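Local coordinates for phosphodiesterase (Pseudomonas aeruginosa, PDB 4G75), which acts as a colicin M-like bacteriocin that binds magnesium and probably kills rival bacteria by hydrolysing the lipid-linked precursor of peptidoglycan, at residues L59-Q64 and P76-P81. Sequence-based numbering, arbitrary orientation.
Sequences LALWAQ and PSLPFP. With EDO (1,2-ethanediol), chain M.
Q64 and L78 show how one primary amide can tie an irregular loop to a helix by dividing its work between oxygen and nitrogen. The carbonyl oxygen OE1 of Q64 takes the backbone N-H of L78, with L78 N at 2.8 Å; the donor lies in the carbonyl plane and the N-H points at the oxygen at 155°. On its other end the amide turns back to its own helix, where Q64 NE2 donates to A60 O at 2.9 Å and meets that carbonyl from above its plane, while Q64 N approaches the same oxygen from the opposite face. A water then accepts from NE2 and donates to P76 O. In the conformer described here (Q64 was modelled in two), the bonds at OE1 and NE2 would fix the turn of the amide. The chain reaches the loop because CG stands anti to the carbonyl carbon (chi1 -66°) and the chain is extended beyond it, with chi3 at 75° turning the amide.

Beside the polar link, apolar groups meet. The ring of P81 crosses the aliphatic base of Q64 at a slant, P81 CB lying 3.7 Å from Q64 CB, and the same CB also rests against the L61 carbonyl. One turn back, the CD2 methyl of L61 meets the CD1 methyl of L78 at 3.7 Å.

Where the loop turns into the next helix, F80 holds the N-cap position, and its N-H donates to O2 of an ethanediol, probably from the crystallisation liquor, that also bonds E84. The contact joins helix 55-65 to the end of the loop that leads into helix 81-102, at the protein surface and away from the magnesium site: L61 and L78 both touch E84 of helix 81-102, and they reach R45 and S41, respectively, on helix 34-49.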
ATOM      1  N   LEU A  59      12.690  -5.798   6.713  1.00  9.41           N
ATOM      2  CA  LEU A  59      14.102  -5.835   6.360  1.00 16.03           C
ATOM      3  C   LEU A  59      14.932  -6.489   7.457  1.00 11.84           C
ATOM      4  O   LEU A  59      15.876  -7.228   7.179  1.00 11.33           O
ATOM      5  CB  LEU A  59      14.619  -4.429   6.056  1.00  9.39           C
ATOM      6  CG  LEU A  59      14.226  -3.892   4.677  1.00  9.87           C
ATOM      7  CD1 LEU A  59      14.559  -2.418   4.581  1.00 13.00           C
ATOM      8  CD2 LEU A  59      14.906  -4.683   3.569  1.00 11.46           C
ATOM      9  N   ALA A  60      14.577  -6.225   8.706  1.00  9.78           N
ATOM     10  CA  ALA A  60      15.314  -6.809   9.815  1.00  9.30           C
ATOM     11  C   ALA A  60      15.181  -8.329   9.794  1.00 12.23           C
ATOM     12  O   ALA A  60      16.152  -9.047  10.021  1.00 13.57           O
ATOM     13  CB  ALA A  60      14.833  -6.236  11.140  1.00 11.65           C
ATOM     14  N   LEU A  61      13.975  -8.814   9.522  1.00 11.44           N
ATOM     15  CA  LEU A  61      13.740 -10.247   9.434  1.00  8.09           C
ATOM     16  C   LEU A  61      14.541 -10.837   8.281  1.00 16.84           C
ATOM     17  O   LEU A  61      15.267 -11.817   8.457  1.00 12.35           O
ATOM     18  CB  LEU A  61      12.249 -10.541   9.233  1.00 10.83           C
ATOM     19  CG  LEU A  61      11.376 -10.115  10.414  1.00  7.10           C
ATOM     20  CD1 LEU A  61       9.904 -10.334  10.114  1.00  8.16           C
ATOM     21  CD2 LEU A  61      11.792 -10.867  11.674  1.00 10.93           C
ATOM     22  N   TRP A  62      14.414 -10.230   7.105  1.00  9.42           N
ATOM     23  CA  TRP A  62      15.091 -10.740   5.917  1.00 10.12           C
ATOM     24  C   TRP A  62      16.603 -10.724   6.074  1.00 12.92           C
ATOM     25  O   TRP A  62      17.278 -11.691   5.713  1.00 11.21           O
ATOM     26  CB  TRP A  62      14.698  -9.954   4.659  1.00  8.63           C
ATOM     27  CG  TRP A  62      15.247 -10.584   3.412  1.00  6.07           C
ATOM     28  CD1 TRP A  62      16.424 -10.278   2.780  1.00 12.45           C
ATOM     29  CD2 TRP A  62      14.662 -11.659   2.669  1.00  9.83           C
ATOM     30  NE1 TRP A  62      16.593 -11.086   1.682  1.00 12.74           N
ATOM     31  CE2 TRP A  62      15.524 -11.940   1.589  1.00 15.83           C
ATOM     32  CE3 TRP A  62      13.483 -12.402   2.804  1.00  9.25           C
ATOM     33  CZ2 TRP A  62      15.248 -12.932   0.652  1.00 13.88           C
ATOM     34  CZ3 TRP A  62      13.210 -13.389   1.869  1.00 17.83           C
ATOM     35  CH2 TRP A  62      14.091 -13.644   0.808  1.00 18.57           C
ATOM     36  N   ALA A  63      17.133  -9.622   6.595  1.00 11.62           N
ATOM     37  CA  ALA A  63      18.574  -9.491   6.765  1.00 13.83           C
ATOM     38  C   ALA A  63      19.101 -10.643   7.615  1.00 16.72           C
ATOM     39  O   ALA A  63      20.207 -11.138   7.390  1.00 12.82           O
ATOM     40  CB  ALA A  63      18.929  -8.150   7.387  1.00 13.74           C
ATOM     41  N   GLN A  64      18.313 -11.076   8.590  1.00 11.38           N
ATOM     42  CA  GLN A  64      18.690 -12.226   9.409  0.59 14.86           C
ATOM     43  C   GLN A  64      18.616 -13.502   8.586  1.00 13.04           C
ATOM     44  O   GLN A  64      19.580 -14.263   8.491  1.00 16.12           O
ATOM     45  CB  GLN A  64      17.762 -12.358  10.616  0.59 14.38           C
ATOM     46  CG  GLN A  64      17.863 -11.230  11.623  0.59 18.38           C
ATOM     47  CD  GLN A  64      16.767 -11.309  12.668  0.59 10.22           C
ATOM     48  OE1 GLN A  64      16.815 -12.141  13.575  0.59 13.20           O
ATOM     49  NE2 GLN A  64      15.771 -10.447  12.543  0.59  5.86           N
ATOM     50  N   PRO A  76      15.127  -7.402  17.835  1.00 14.94           N
ATOM     51  CA  PRO A  76      15.864  -8.547  18.384  1.00 15.50           C
ATOM     52  C   PRO A  76      16.079  -9.631  17.338  1.00 12.87           C
ATOM     53  O   PRO A  76      15.185  -9.900  16.533  1.00 20.17           O
ATOM     54  CB  PRO A  76      14.926  -9.072  19.481  1.00 15.86           C
ATOM     55  CG  PRO A  76      14.007  -7.934  19.788  1.00 24.07           C
ATOM     56  CD  PRO A  76      13.814  -7.235  18.475  1.00 12.78           C
ATOM     57  N   SER A  77      17.256 -10.250  17.340  1.00  8.94           N
ATOM     58  CA  SER A  77      17.470 -11.420  16.500  1.00 11.60           C
ATOM     59  C   SER A  77      16.575 -12.561  16.987  1.00 12.48           C
ATOM     60  O   SER A  77      16.389 -12.751  18.190  1.00 18.89           O
ATOM     61  CB  SER A  77      18.944 -11.842  16.507  1.00 15.81           C
ATOM     62  OG  SER A  77      19.311 -12.378  17.760  1.00 21.31           O
ATOM     63  N   LEU A  78      16.027 -13.317  16.042  1.00 10.87           N
ATOM     64  CA  LEU A  78      15.035 -14.344  16.339  1.00 12.23           C
ATOM     65  C   LEU A  78      15.523 -15.747  16.022  1.00 10.33           C
ATOM     66  O   LEU A  78      16.402 -15.943  15.183  1.00 11.28           O
ATOM     67  CB  LEU A  78      13.749 -14.093  15.537  1.00  9.72           C
ATOM     68  CG  LEU A  78      13.071 -12.734  15.744  1.00  8.29           C
ATOM     69  CD1 LEU A  78      11.786 -12.655  14.921  1.00  8.46           C
ATOM     70  CD2 LEU A  78      12.787 -12.461  17.214  1.00 13.84           C
ATOM     71  N   PRO A  79      14.937 -16.738  16.695  1.00 13.51           N
ATOM     72  CA  PRO A  79      15.195 -18.138  16.362  1.00 19.04           C
ATOM     73  C   PRO A  79      14.841 -18.408  14.899  1.00  9.20           C
ATOM     74  O   PRO A  79      15.676 -18.901  14.141  1.00 11.23           O
ATOM     75  CB  PRO A  79      14.246 -18.895  17.294  1.00 10.49           C
ATOM     76  CG  PRO A  79      14.020 -17.973  18.438  1.00 23.16           C
ATOM     77  CD  PRO A  79      14.066 -16.589  17.873  1.00 11.03           C
ATOM     78  N   PHE A  80      13.619 -18.058  14.506  1.00 10.57           N
ATOM     79  CA  PHE A  80      13.162 -18.273  13.137  1.00  9.98           C
ATOM     80  C   PHE A  80      12.639 -16.978  12.504  1.00 16.03           C
ATOM     81  O   PHE A  80      11.427 -16.780  12.401  1.00 11.68           O
ATOM     82  CB  PHE A  80      12.062 -19.328  13.100  1.00 12.27           C
ATOM     83  CG  PHE A  80      12.424 -20.615  13.788  1.00 12.18           C
ATOM     84  CD1 PHE A  80      13.393 -21.450  13.262  1.00 29.24           C
ATOM     85  CD2 PHE A  80      11.773 -20.994  14.948  1.00 22.31           C
ATOM     86  CE1 PHE A  80      13.717 -22.634  13.892  1.00 29.05           C
ATOM     87  CE2 PHE A  80      12.090 -22.181  15.579  1.00 28.32           C
ATOM     88  CZ  PHE A  80      13.062 -22.998  15.053  1.00 16.52           C
ATOM     89  N   PRO A  81      13.554 -16.095  12.082  1.00 14.33           N
ATOM     90  CA  PRO A  81      13.192 -14.849  11.399  1.00  9.50           C
ATOM     91  C   PRO A  81      12.499 -15.164  10.075  1.00 12.24           C
ATOM     92  O   PRO A  81      11.668 -14.384   9.598  1.00 10.27           O
ATOM     93  CB  PRO A  81      14.554 -14.193  11.149  1.00 11.07           C
ATOM     94  CG  PRO A  81      15.512 -15.366  11.114  1.00 10.59           C
ATOM     95  CD  PRO A  81      15.011 -16.207  12.247  1.00 16.86           C
TER
HETATM   96  C1  EDO M 312       9.742 -18.294  15.888  1.00 42.92           C
HETATM   97  O1  EDO M 312       9.037 -17.786  14.747  1.00 21.70           O
HETATM   98  C2  EDO M 312      10.735 -17.256  16.399  1.00 15.32           C
HETATM   99  O2  EDO M 312      11.391 -16.639  15.282  1.00 25.28           O
HETATM  100  O   HOH W   1      13.682  -9.475  14.348  1.00 13.63           O